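Local coordinates for 11S globulin seed storage protein (Amaranthus hypochondriacus, PDB 3QAC) that probably serves as a seed storage protein, a nutrient reservoir whose mature form is a hexamer of disulfide-linked acidic and basic chains, at residues G328-N333 and T447-S452; A334-H339 and A406-L411; I357-D362 and Q382-V387. One frame throughout, in Å; residues are numbered along the deposited sequence.

Interaction 1. Residues G328-N333 and T447-S452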
ATOM      1  N   GLY A 328      22.888   1.641 -16.985  1.00 37.59           N
ATOM      2  CA  GLY A 328      23.315   0.775 -18.055  1.00 39.70           C
ATOM      3  C   GLY A 328      24.279   1.491 -18.970  1.00 44.40           C
ATOM      4  O   GLY A 328      24.100   2.677 -19.270  1.00 38.96           O
ATOM      5  N   VAL A 329      25.332   0.788 -19.378  1.00 44.11           N
ATOM      6  CA  VAL A 329      26.148   1.285 -20.466  1.00 45.39           C
ATOM      7  C   VAL A 329      26.181   0.262 -21.594  1.00 47.04           C
ATOM      8  O   VAL A 329      26.538  -0.909 -21.401  1.00 46.95           O
ATOM      9  CB  VAL A 329      27.568   1.732 -20.022  1.00 45.04           C
ATOM     10  CG1 VAL A 329      27.480   2.525 -18.721  1.00 41.15           C
ATOM     11  CG2 VAL A 329      28.498   0.541 -19.875  1.00 55.61           C
ATOM     12  N   LEU A 330      25.753   0.698 -22.770  1.00 39.85           N
ATOM     13  CA  LEU A 330      25.889  -0.135 -23.938  1.00 46.06           C
ATOM     14  C   LEU A 330      26.962   0.515 -24.750  1.00 42.71           C
ATOM     15  O   LEU A 330      26.952   1.718 -24.936  1.00 48.36           O
ATOM     16  CB  LEU A 330      24.584  -0.244 -24.722  1.00 43.47           C
ATOM     17  CG  LEU A 330      23.547  -1.233 -24.199  1.00 42.73           C
ATOM     18  CD1 LEU A 330      22.312  -1.167 -25.060  1.00 42.62           C
ATOM     19  CD2 LEU A 330      24.111  -2.645 -24.209  1.00 45.61           C
ATOM     20  N   TYR A 331      27.921  -0.285 -25.186  1.00 49.41           N
ATOM     21  CA  TYR A 331      29.015   0.197 -26.020  1.00 55.39           C
ATOM     22  C   TYR A 331      28.536   0.228 -27.462  1.00 54.19           C
ATOM     23  O   TYR A 331      27.409  -0.187 -27.742  1.00 48.44           O
ATOM     24  CB  TYR A 331      30.226  -0.722 -25.870  1.00 54.39           C
ATOM     25  CG  TYR A 331      30.792  -0.741 -24.467  1.00 50.24           C
ATOM     26  CD1 TYR A 331      30.989   0.443 -23.763  1.00 51.75           C
ATOM     27  CD2 TYR A 331      31.140  -1.938 -23.851  1.00 57.38           C
ATOM     28  CE1 TYR A 331      31.511   0.439 -22.477  1.00 50.44           C
ATOM     29  CE2 TYR A 331      31.672  -1.958 -22.564  1.00 57.75           C
ATOM     30  CZ  TYR A 331      31.852  -0.768 -21.884  1.00 55.43           C
ATOM     31  OH  TYR A 331      32.375  -0.783 -20.614  1.00 58.35           O
ATOM     32  N   ARG A 332      29.384   0.704 -28.372  1.00 57.15           N
ATOM     33  CA  ARG A 332      28.974   0.850 -29.770  1.00 58.92           C
ATOM     34  C   ARG A 332      28.251  -0.388 -30.312  1.00 54.61           C
ATOM     35  O   ARG A 332      28.748  -1.509 -30.220  1.00 56.51           O
ATOM     36  CB  ARG A 332      30.148   1.289 -30.679  1.00 65.12           C
ATOM     37  CG  ARG A 332      31.185   0.211 -31.034  1.00 69.92           C
ATOM     38  CD  ARG A 332      31.272  -0.048 -32.558  1.00 74.15           C
ATOM     39  NE  ARG A 332      32.309   0.726 -33.251  1.00 80.83           N
ATOM     40  CZ  ARG A 332      33.246   0.199 -34.045  1.00 89.42           C
ATOM     41  NH1 ARG A 332      33.293  -1.112 -34.251  1.00 90.23           N
ATOM     42  NH2 ARG A 332      34.145   0.981 -34.637  1.00 81.19           N
ATOM     43  N   ASN A 333      27.055  -0.155 -30.850  1.00 57.57           N
ATOM     44  CA  ASN A 333      26.225  -1.172 -31.508  1.00 55.74           C
ATOM     45  C   ASN A 333      25.783  -2.336 -30.625  1.00 54.02           C
ATOM     46  O   ASN A 333      25.208  -3.305 -31.109  1.00 52.15           O
ATOM     47  CB  ASN A 333      26.886  -1.678 -32.791  1.00 56.72           C
ATOM     48  CG  ASN A 333      27.230  -0.548 -33.750  1.00 64.28           C
ATOM     49  OD1 ASN A 333      26.526   0.463 -33.822  1.00 61.08           O
ATOM     50  ND2 ASN A 333      28.324  -0.710 -34.487  1.00 67.47           N
ATOM     51  N   THR A 447      24.656 -12.909 -21.573  1.00 51.86           N
ATOM     52  CA  THR A 447      23.654 -12.618 -20.563  1.00 50.71           C
ATOM     53  C   THR A 447      23.208 -11.165 -20.682  1.00 46.59           C
ATOM     54  O   THR A 447      23.976 -10.257 -20.368  1.00 47.10           O
ATOM     55  CB  THR A 447      24.226 -12.826 -19.139  1.00 45.27           C
ATOM     56  OG1 THR A 447      24.336 -14.224 -18.864  1.00 48.47           O
ATOM     57  CG2 THR A 447      23.315 -12.200 -18.112  1.00 44.52           C
ATOM     58  N   THR A 448      21.977 -10.952 -21.150  1.00 51.02           N
ATOM     59  CA  THR A 448      21.304  -9.650 -21.037  1.00 48.20           C
ATOM     60  C   THR A 448      21.850  -8.570 -21.959  1.00 47.31           C
ATOM     61  O   THR A 448      21.081  -7.876 -22.621  1.00 49.79           O
ATOM     62  CB  THR A 448      21.362  -9.111 -19.589  1.00 47.39           C
ATOM     63  OG1 THR A 448      20.630  -9.981 -18.723  1.00 50.63           O
ATOM     64  CG2 THR A 448      20.772  -7.704 -19.510  1.00 49.19           C
ATOM     65  N   LEU A 449      23.173  -8.402 -21.957  1.00 50.49           N
ATOM     66  CA  LEU A 449      23.852  -7.452 -22.832  1.00 49.21           C
ATOM     67  C   LEU A 449      24.616  -8.195 -23.917  1.00 53.62           C
ATOM     68  O   LEU A 449      25.374  -9.120 -23.623  1.00 56.79           O
ATOM     69  CB  LEU A 449      24.812  -6.593 -22.028  1.00 49.51           C
ATOM     70  CG  LEU A 449      24.131  -5.738 -20.967  1.00 48.52           C
ATOM     71  CD1 LEU A 449      25.152  -4.900 -20.238  1.00 46.63           C
ATOM     72  CD2 LEU A 449      23.083  -4.858 -21.616  1.00 41.91           C
ATOM     73  N   PHE A 450      24.400  -7.792 -25.166  1.00 48.51           N
ATOM     74  CA  PHE A 450      24.976  -8.463 -26.326  1.00 50.01           C
ATOM     75  C   PHE A 450      25.780  -7.494 -27.159  1.00 53.95           C
ATOM     76  O   PHE A 450      25.443  -6.317 -27.255  1.00 51.42           O
ATOM     77  CB  PHE A 450      23.881  -8.992 -27.247  1.00 55.39           C
ATOM     78  CG  PHE A 450      22.889  -9.876 -26.574  1.00 58.44           C
ATOM     79  CD1 PHE A 450      21.650 -10.091 -27.151  1.00 57.36           C
ATOM     80  CD2 PHE A 450      23.190 -10.498 -25.371  1.00 58.08           C
ATOM     81  CE1 PHE A 450      20.729 -10.916 -26.542  1.00 59.99           C
ATOM     82  CE2 PHE A 450      22.274 -11.313 -24.744  1.00 53.67           C
ATOM     83  CZ  PHE A 450      21.040 -11.529 -25.325  1.00 56.47           C
ATOM     84  N   ARG A 451      26.827  -7.999 -27.793  1.00 53.50           N
ATOM     85  CA  ARG A 451      27.502  -7.227 -28.807  1.00 58.07           C
ATOM     86  C   ARG A 451      26.756  -7.443 -30.113  1.00 63.82           C
ATOM     87  O   ARG A 451      26.496  -8.581 -30.509  1.00 67.20           O
ATOM     88  CB  ARG A 451      28.959  -7.645 -28.938  1.00 66.90           C
ATOM     89  CG  ARG A 451      29.753  -6.669 -29.776  1.00 76.37           C
ATOM     90  CD  ARG A 451      29.108  -5.286 -29.721  1.00 71.71           C
ATOM     91  NE  ARG A 451      29.580  -4.438 -30.805  1.00 74.55           N
ATOM     92  CZ  ARG A 451      30.712  -3.741 -30.764  1.00 78.52           C
ATOM     93  NH1 ARG A 451      31.487  -3.790 -29.684  1.00 76.87           N
ATOM     94  NH2 ARG A 451      31.069  -2.995 -31.803  1.00 76.72           N
ATOM     95  N   SER A 452      26.386  -6.344 -30.763  1.00 65.79           N
ATOM     96  CA  SER A 452      25.568  -6.401 -31.975  1.00 71.80           C
ATOM     97  C   SER A 452      26.174  -5.592 -33.123  1.00 72.55           C
ATOM     98  O   SER A 452      27.142  -4.848 -32.934  1.00 70.83           O
ATOM     99  CB  SER A 452      24.136  -5.922 -31.691  1.00 68.88           C
ATOM    100  OG  SER A 452      23.443  -6.848 -30.864  1.00 70.23           O
TER
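L330 and L449 form the tight, buried end of this contact: their CD2 methyls meet at 3.6 Å, the two side chains crossing at a slant. A390 and W397 press on L330, while A304 and M336 do the same for L449, so both leucines are buried among side chains of both sheets. The other end, by the turn R332-N333, is looser and opens toward solvent. There the R451 guanidinium lies with one face beneath the carbonyl of R332, whose O stands 3.0 Å from R451 CZ, over the centre of the group rather than in line with any N-H. R332 runs across it obliquely, its CD near R451 NH2; the two guanidinium planes are nearly perpendicular (86°), and R332 NH1 stays 3.8 Å from R451 NH2, a like-charged approach. R451 is held by bonds on two nitrogens: NE to S452 O next door in sequence (3.3 Å), in the carbonyl plane and on a lone pair, and NH1 to the carbonyl of E303 in the loop between strands 299-301 and 305-310. An alanine here would lose both bonds and is likely to leave the R332 carbonyl uncovered and the S452 and E303 carbonyls short of a donor. The contact brings the C-terminal strand 449-450 beside the turn that leads from strand 324-330 to strand 335-341, from one sheet to the other of the C-terminal cupin β-barrel.

Interaction 2. Residues A334-H339 and A406-L411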
ATOM      1  N   ALA A 334      26.042  -2.236 -29.330  1.00 48.69           N
ATOM      2  CA  ALA A 334      25.627  -3.277 -28.413  1.00 51.42           C
ATOM      3  C   ALA A 334      24.156  -3.101 -28.109  1.00 50.10           C
ATOM      4  O   ALA A 334      23.585  -2.019 -28.303  1.00 47.87           O
ATOM      5  CB  ALA A 334      26.440  -3.228 -27.138  1.00 53.94           C
ATOM      6  N   MET A 335      23.536  -4.176 -27.647  1.00 47.00           N
ATOM      7  CA  MET A 335      22.129  -4.122 -27.300  1.00 55.17           C
ATOM      8  C   MET A 335      21.845  -4.823 -25.982  1.00 49.89           C
ATOM      9  O   MET A 335      22.592  -5.702 -25.542  1.00 46.87           O
ATOM     10  CB  MET A 335      21.256  -4.717 -28.414  1.00 53.42           C
ATOM     11  CG  MET A 335      20.880  -6.167 -28.192  1.00 56.37           C
ATOM     12  SD  MET A 335      19.661  -6.766 -29.391  1.00 67.26           S
ATOM     13  CE  MET A 335      20.361  -6.111 -30.905  1.00 61.37           C
ATOM     14  N   MET A 336      20.770  -4.390 -25.343  1.00 47.33           N
ATOM     15  CA  MET A 336      20.206  -5.117 -24.226  1.00 46.50           C
ATOM     16  C   MET A 336      19.050  -5.920 -24.801  1.00 42.72           C
ATOM     17  O   MET A 336      18.142  -5.356 -25.398  1.00 42.33           O
ATOM     18  CB  MET A 336      19.720  -4.147 -23.156  1.00 44.27           C
ATOM     19  CG  MET A 336      19.179  -4.842 -21.926  1.00 43.51           C
ATOM     20  SD  MET A 336      19.043  -3.705 -20.547  1.00 40.72           S
ATOM     21  CE  MET A 336      18.578  -4.815 -19.228  1.00 47.44           C
ATOM     22  N   ALA A 337      19.110  -7.236 -24.658  1.00 40.38           N
ATOM     23  CA  ALA A 337      18.089  -8.097 -25.221  1.00 43.87           C
ATOM     24  C   ALA A 337      16.692  -7.645 -24.833  1.00 40.32           C
ATOM     25  O   ALA A 337      16.495  -7.036 -23.783  1.00 37.21           O
ATOM     26  CB  ALA A 337      18.297  -9.527 -24.794  1.00 40.05           C
ATOM     27  N   PRO A 338      15.712  -7.958 -25.682  1.00 42.36           N
ATOM     28  CA  PRO A 338      14.337  -7.648 -25.305  1.00 42.49           C
ATOM     29  C   PRO A 338      14.090  -8.224 -23.918  1.00 42.71           C
ATOM     30  O   PRO A 338      14.420  -9.374 -23.668  1.00 40.46           O
ATOM     31  CB  PRO A 338      13.511  -8.405 -26.347  1.00 41.98           C
ATOM     32  CG  PRO A 338      14.413  -8.537 -27.527  1.00 43.55           C
ATOM     33  CD  PRO A 338      15.788  -8.720 -26.940  1.00 44.67           C
ATOM     34  N   HIS A 339      13.544  -7.415 -23.027  1.00 39.18           N
ATOM     35  CA  HIS A 339      13.264  -7.858 -21.680  1.00 43.03           C
ATOM     36  C   HIS A 339      12.062  -7.096 -21.184  1.00 41.58           C
ATOM     37  O   HIS A 339      11.641  -6.109 -21.788  1.00 39.75           O
ATOM     38  CB  HIS A 339      14.440  -7.551 -20.760  1.00 38.86           C
ATOM     39  CG  HIS A 339      14.811  -6.106 -20.750  1.00 40.07           C
ATOM     40  ND1 HIS A 339      15.419  -5.494 -21.823  1.00 40.17           N
ATOM     41  CD2 HIS A 339      14.636  -5.142 -19.814  1.00 37.32           C
ATOM     42  CE1 HIS A 339      15.615  -4.217 -21.545  1.00 44.44           C
ATOM     43  NE2 HIS A 339      15.151  -3.979 -20.332  1.00 44.10           N
ATOM     44  N   ALA A 406      13.322  -4.020  -8.063  1.00 45.88           N
ATOM     45  CA  ALA A 406      12.718  -4.305  -9.350  1.00 44.39           C
ATOM     46  C   ALA A 406      13.573  -5.375 -10.016  1.00 47.15           C
ATOM     47  O   ALA A 406      14.796  -5.346  -9.951  1.00 45.45           O
ATOM     48  CB  ALA A 406      12.655  -3.041 -10.213  1.00 36.99           C
ATOM     49  N   MET A 407      12.911  -6.328 -10.644  1.00 48.81           N
ATOM     50  CA  MET A 407      13.580  -7.436 -11.270  1.00 46.33           C
ATOM     51  C   MET A 407      13.123  -7.401 -12.701  1.00 41.16           C
ATOM     52  O   MET A 407      11.959  -7.120 -12.956  1.00 40.05           O
ATOM     53  CB  MET A 407      13.058  -8.725 -10.661  1.00 46.42           C
ATOM     54  CG  MET A 407      14.011  -9.869 -10.727  1.00 53.37           C
ATOM     55  SD  MET A 407      14.652 -10.149  -9.068  1.00 86.53           S
ATOM     56  CE  MET A 407      16.341  -9.548  -9.237  1.00 63.77           C
ATOM     57  N   PHE A 408      14.004  -7.705 -13.638  1.00 35.89           N
ATOM     58  CA  PHE A 408      13.550  -7.822 -15.002  1.00 38.96           C
ATOM     59  C   PHE A 408      13.846  -9.206 -15.514  1.00 37.73           C
ATOM     60  O   PHE A 408      14.547  -9.964 -14.866  1.00 42.96           O
ATOM     61  CB  PHE A 408      14.175  -6.756 -15.895  1.00 41.48           C
ATOM     62  CG  PHE A 408      15.639  -6.945 -16.137  1.00 39.51           C
ATOM     63  CD1 PHE A 408      16.088  -7.843 -17.085  1.00 40.45           C
ATOM     64  CD2 PHE A 408      16.565  -6.204 -15.440  1.00 45.02           C
ATOM     65  CE1 PHE A 408      17.445  -8.000 -17.324  1.00 46.37           C
ATOM     66  CE2 PHE A 408      17.930  -6.366 -15.668  1.00 44.76           C
ATOM     67  CZ  PHE A 408      18.363  -7.254 -16.614  1.00 41.39           C
ATOM     68  N   GLN A 409      13.290  -9.541 -16.670  1.00 36.51           N
ATOM     69  CA  GLN A 409      13.577 -10.811 -17.288  1.00 38.66           C
ATOM     70  C   GLN A 409      13.914 -10.591 -18.737  1.00 39.51           C
ATOM     71  O   GLN A 409      13.107 -10.046 -19.497  1.00 41.54           O
ATOM     72  CB  GLN A 409      12.389 -11.770 -17.186  1.00 41.81           C
ATOM     73  CG  GLN A 409      12.479 -12.911 -18.196  1.00 43.92           C
ATOM     74  CD  GLN A 409      11.750 -14.175 -17.753  1.00 45.73           C
ATOM     75  OE1 GLN A 409      12.293 -14.978 -17.001  1.00 48.14           O
ATOM     76  NE2 GLN A 409      10.527 -14.360 -18.236  1.00 45.84           N
ATOM     77  N   SER A 410      15.109 -11.011 -19.121  1.00 35.65           N
ATOM     78  CA  SER A 410      15.475 -11.041 -20.522  1.00 40.60           C
ATOM     79  C   SER A 410      14.639 -12.094 -21.224  1.00 39.63           C
ATOM     80  O   SER A 410      14.243 -13.090 -20.634  1.00 43.29           O
ATOM     81  CB  SER A 410      16.958 -11.356 -20.680  1.00 36.57           C
ATOM     82  OG  SER A 410      17.730 -10.426 -19.940  1.00 39.39           O
ATOM     83  N   LEU A 411      14.363 -11.873 -22.491  1.00 40.77           N
ATOM     84  CA  LEU A 411      13.619 -12.850 -23.254  1.00 40.74           C
ATOM     85  C   LEU A 411      14.602 -13.722 -24.014  1.00 42.17           C
ATOM     86  O   LEU A 411      14.351 -14.900 -24.230  1.00 47.02           O
ATOM     87  CB  LEU A 411      12.672 -12.136 -24.198  1.00 41.52           C
ATOM     88  CG  LEU A 411      11.801 -11.145 -23.422  1.00 43.55           C
ATOM     89  CD1 LEU A 411      11.096 -10.162 -24.363  1.00 41.39           C
ATOM     90  CD2 LEU A 411      10.799 -11.900 -22.558  1.00 40.60           C
TER
HETATM   91  O   HOH W   1      17.859  -8.280 -21.376  1.00 43.75           O
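M336 and H339 converge on the ring of F408. The CE methyl of M336 lies over a face of that ring, 4.0 Å from the F408 centroid, in a CH-pi contact; its extended chain, with CG anti to the backbone N (chi1 -177°), carries the methyl this far. H339 turns its edge to a face of F408 in a T-shaped pair, centroids 5.3 Å apart and planes at 62°. Beside them P338 CB touches L411 CD1 at 3.6 Å, and L411 N donates to P338 O (2.8 Å). One shell out, H339 is held from turning by ND1, which donates to A337 O at 2.7 Å, close to the carbonyl axis. A water also donates to A337 O and lies 2.6 Å from S410 OG, hydrogen-bonded in turn to T448 OG1. K388 and I386 pack on H339, while S223 and I211 of the second subunit cover P338 and L411. H339 and S410 form an antiparallel non-hydrogen-bonded pair, joining strand 408-410 to strand 335-341 of the C-terminal cupin domain where it turns a corner at P338. Thus ND1 spends its hydrogen on A337 O, whose second donor is the water, pairing polar atoms beside the apolar packing.

Interaction 3. Residues I357-D362 and Q382-V387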
ATOM      1  N   ILE A 357      15.206   2.485 -29.304  1.00 42.25           N
ATOM      2  CA  ILE A 357      14.477   1.842 -28.242  1.00 42.77           C
ATOM      3  C   ILE A 357      13.128   1.432 -28.770  1.00 41.00           C
ATOM      4  O   ILE A 357      12.420   2.214 -29.392  1.00 42.54           O
ATOM      5  CB  ILE A 357      14.358   2.772 -27.011  1.00 42.01           C
ATOM      6  CG1 ILE A 357      15.753   3.011 -26.423  1.00 45.34           C
ATOM      7  CG2 ILE A 357      13.436   2.165 -25.963  1.00 34.70           C
ATOM      8  CD1 ILE A 357      15.811   4.114 -25.409  1.00 49.37           C
ATOM      9  N   GLN A 358      12.781   0.179 -28.551  1.00 42.32           N
ATOM     10  CA  GLN A 358      11.464  -0.267 -28.947  1.00 41.86           C
ATOM     11  C   GLN A 358      10.728  -0.932 -27.774  1.00 43.28           C
ATOM     12  O   GLN A 358      11.293  -1.774 -27.046  1.00 38.35           O
ATOM     13  CB  GLN A 358      11.515  -1.161 -30.190  1.00 37.27           C
ATOM     14  CG  GLN A 358      10.116  -1.452 -30.726  1.00 51.71           C
ATOM     15  CD  GLN A 358      10.098  -2.212 -32.041  1.00 55.37           C
ATOM     16  OE1 GLN A 358      11.076  -2.872 -32.424  1.00 53.41           O
ATOM     17  NE2 GLN A 358       8.970  -2.136 -32.732  1.00 46.61           N
ATOM     18  N   ILE A 359       9.470  -0.520 -27.601  1.00 37.54           N
ATOM     19  CA  ILE A 359       8.658  -0.918 -26.471  1.00 36.49           C
ATOM     20  C   ILE A 359       7.324  -1.437 -26.977  1.00 38.54           C
ATOM     21  O   ILE A 359       6.704  -0.851 -27.880  1.00 36.51           O
ATOM     22  CB  ILE A 359       8.432   0.265 -25.516  1.00 33.88           C
ATOM     23  CG1 ILE A 359       9.769   0.874 -25.106  1.00 29.31           C
ATOM     24  CG2 ILE A 359       7.566  -0.137 -24.320  1.00 29.92           C
ATOM     25  CD1 ILE A 359       9.624   2.083 -24.216  1.00 28.31           C
ATOM     26  N   VAL A 360       6.902  -2.554 -26.396  1.00 33.40           N
ATOM     27  CA  VAL A 360       5.697  -3.251 -26.800  1.00 38.89           C
ATOM     28  C   VAL A 360       4.751  -3.367 -25.614  1.00 39.43           C
ATOM     29  O   VAL A 360       5.189  -3.581 -24.473  1.00 40.09           O
ATOM     30  CB  VAL A 360       6.042  -4.672 -27.266  1.00 43.18           C
ATOM     31  CG1 VAL A 360       4.776  -5.453 -27.644  1.00 44.43           C
ATOM     32  CG2 VAL A 360       7.036  -4.632 -28.412  1.00 38.79           C
ATOM     33  N   ASN A 361       3.456  -3.252 -25.876  1.00 39.07           N
ATOM     34  CA  ASN A 361       2.477  -3.307 -24.805  1.00 37.78           C
ATOM     35  C   ASN A 361       1.871  -4.701 -24.683  1.00 41.56           C
ATOM     36  O   ASN A 361       2.383  -5.658 -25.262  1.00 43.31           O
ATOM     37  CB  ASN A 361       1.408  -2.229 -24.996  1.00 36.92           C
ATOM     38  CG  ASN A 361       0.523  -2.493 -26.191  1.00 41.37           C
ATOM     39  OD1 ASN A 361       0.629  -3.534 -26.827  1.00 42.57           O
ATOM     40  ND2 ASN A 361      -0.368  -1.549 -26.496  1.00 39.52           N
ATOM     41  N   ASP A 362       0.780  -4.819 -23.937  1.00 37.64           N
ATOM     42  CA  ASP A 362       0.179  -6.119 -23.677  1.00 41.61           C
ATOM     43  C   ASP A 362      -0.552  -6.663 -24.894  1.00 47.66           C
ATOM     44  O   ASP A 362      -0.940  -7.833 -24.930  1.00 50.88           O
ATOM     45  CB  ASP A 362      -0.793  -6.020 -22.506  1.00 46.21           C
ATOM     46  CG  ASP A 362      -1.813  -4.911 -22.693  1.00 46.53           C
ATOM     47  OD1 ASP A 362      -3.013  -5.217 -22.797  1.00 54.31           O
ATOM     48  OD2 ASP A 362      -1.411  -3.728 -22.734  1.00 50.46           O
ATOM     49  N   GLN A 382       5.485  -1.100 -16.207  1.00 34.04           N
ATOM     50  CA  GLN A 382       5.639  -2.446 -15.685  1.00 28.10           C
ATOM     51  C   GLN A 382       5.140  -3.442 -16.696  1.00 29.86           C
ATOM     52  O   GLN A 382       4.032  -3.298 -17.216  1.00 33.19           O
ATOM     53  CB  GLN A 382       4.846  -2.638 -14.387  1.00 32.79           C
ATOM     54  CG  GLN A 382       4.843  -4.097 -13.900  1.00 33.04           C
ATOM     55  CD  GLN A 382       3.893  -4.354 -12.735  1.00 35.40           C
ATOM     56  OE1 GLN A 382       4.015  -5.372 -12.049  1.00 33.24           O
ATOM     57  NE2 GLN A 382       2.950  -3.437 -12.507  1.00 28.18           N
ATOM     58  N   ASN A 383       5.969  -4.444 -16.969  1.00 28.70           N
ATOM     59  CA  ASN A 383       5.606  -5.577 -17.792  1.00 29.84           C
ATOM     60  C   ASN A 383       5.674  -5.284 -19.279  1.00 32.53           C
ATOM     61  O   ASN A 383       5.618  -6.205 -20.078  1.00 31.90           O
ATOM     62  CB  ASN A 383       4.231  -6.150 -17.405  1.00 31.20           C
ATOM     63  CG  ASN A 383       4.291  -7.085 -16.192  1.00 35.44           C
ATOM     64  OD1 ASN A 383       3.333  -7.807 -15.913  1.00 32.89           O
ATOM     65  ND2 ASN A 383       5.420  -7.080 -15.480  1.00 27.89           N
ATOM     66  N   PHE A 384       5.811  -4.014 -19.656  1.00 32.68           N
ATOM     67  CA  PHE A 384       5.989  -3.701 -21.067  1.00 33.20           C
ATOM     68  C   PHE A 384       7.357  -4.195 -21.536  1.00 34.41           C
ATOM     69  O   PHE A 384       8.391  -3.894 -20.928  1.00 34.62           O
ATOM     70  CB  PHE A 384       5.819  -2.198 -21.349  1.00 33.23           C
ATOM     71  CG  PHE A 384       4.365  -1.743 -21.481  1.00 31.15           C
ATOM     72  CD1 PHE A 384       4.014  -0.748 -22.395  1.00 29.85           C
ATOM     73  CD2 PHE A 384       3.368  -2.294 -20.687  1.00 28.21           C
ATOM     74  CE1 PHE A 384       2.696  -0.305 -22.522  1.00 30.24           C
ATOM     75  CE2 PHE A 384       2.038  -1.871 -20.809  1.00 33.49           C
ATOM     76  CZ  PHE A 384       1.704  -0.863 -21.740  1.00 31.86           C
ATOM     77  N   ALA A 385       7.356  -4.943 -22.629  1.00 31.11           N
ATOM     78  CA  ALA A 385       8.589  -5.476 -23.183  1.00 33.95           C
ATOM     79  C   ALA A 385       9.380  -4.410 -23.919  1.00 39.80           C
ATOM     80  O   ALA A 385       8.812  -3.543 -24.594  1.00 38.26           O
ATOM     81  CB  ALA A 385       8.305  -6.635 -24.088  1.00 35.30           C
ATOM     82  N   ILE A 386      10.701  -4.484 -23.777  1.00 39.16           N
ATOM     83  CA  ILE A 386      11.584  -3.471 -24.310  1.00 38.96           C
ATOM     84  C   ILE A 386      12.955  -4.022 -24.731  1.00 41.25           C
ATOM     85  O   ILE A 386      13.475  -4.950 -24.110  1.00 43.86           O
ATOM     86  CB  ILE A 386      11.727  -2.279 -23.341  1.00 35.94           C
ATOM     87  CG1 ILE A 386      12.869  -1.372 -23.772  1.00 35.86           C
ATOM     88  CG2 ILE A 386      11.939  -2.757 -21.896  1.00 41.46           C
ATOM     89  CD1 ILE A 386      13.012  -0.155 -22.935  1.00 36.29           C
ATOM     90  N   VAL A 387      13.489  -3.466 -25.822  1.00 38.76           N
ATOM     91  CA  VAL A 387      14.846  -3.727 -26.304  1.00 41.25           C
ATOM     92  C   VAL A 387      15.579  -2.398 -26.505  1.00 39.78           C
ATOM     93  O   VAL A 387      14.984  -1.381 -26.855  1.00 42.61           O
ATOM     94  CB  VAL A 387      14.849  -4.553 -27.621  1.00 40.43           C
ATOM     95  CG1 VAL A 387      14.073  -3.833 -28.727  1.00 39.91           C
ATOM     96  CG2 VAL A 387      16.281  -4.882 -28.055  1.00 42.61           C
TER
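The carbonyl oxygen of A385 takes two hydrogens from the facing strand: V360 N donates to A385 O at 2.8 Å, the shortest bond between the strands, and I359 CA adds a C-H...O contact to A385 O at 3.2 Å. The return bond from A385 N to V360 O is weak, whereas the next hydrogen-bonded pair, Q358 with V387, is closed both ways, V387 N reaching Q358 O at 3.0 Å. Between these pairs I359 and I386 form a non-hydrogen-bonded pair whose side chains run side by side, I359 CG1 lying 4.0 Å from I386 CD1. The same I386 methyl also meets I357 CG2, at 3.8 Å. Where the strands end, F384 takes over. Its ring receives N361 CA squarely over one face, 3.8 Å from the centroid and only 13° off the normal, and I359 CG2 comes at its edge. N361 CB touches F384 CE1 at 3.4 Å; with CG set between the backbone N and the carbonyl carbon (chi1 68°), the amide turns from the ring, so that OD1 can take the amides of Q363 and Q365 and ND2 can bond I16 O. The sheet has two unlike sides. I357, I359 and I386 face M348, L372, V378 and V380 inside the C-terminal cupin barrel, whereas Q358, V360, A385 and V387 line the other side, where Q358 OE1 bonds E216 N of the second subunit. Strand 354-360 is thus flanked by strand 366-373 beyond and strand 385-391 here, which pairs in turn with strand 335-341.

All three contacts reach one sheet of the C-terminal cupin barrel, which interaction 1 also ties to the sheet of strand 324-330. Interaction 2 lies centrally, its centre about 11 Å from that of interaction 1 and about 10 Å from that of interaction 3. F450 N meets M335 O at 2.8 Å, a probable backbone hydrogen bond that joins 447-452 to 334-339, and H339 N meets I386 O at 2.7 Å, probably doing the same toward 382-387. Interactions 1 and 3 do not touch; their nearest atoms are about 7 Å apart. Along the chain they are nested, interaction 3 inside the loop closed by interaction 2, and that inside interaction 1. All border the second subunit.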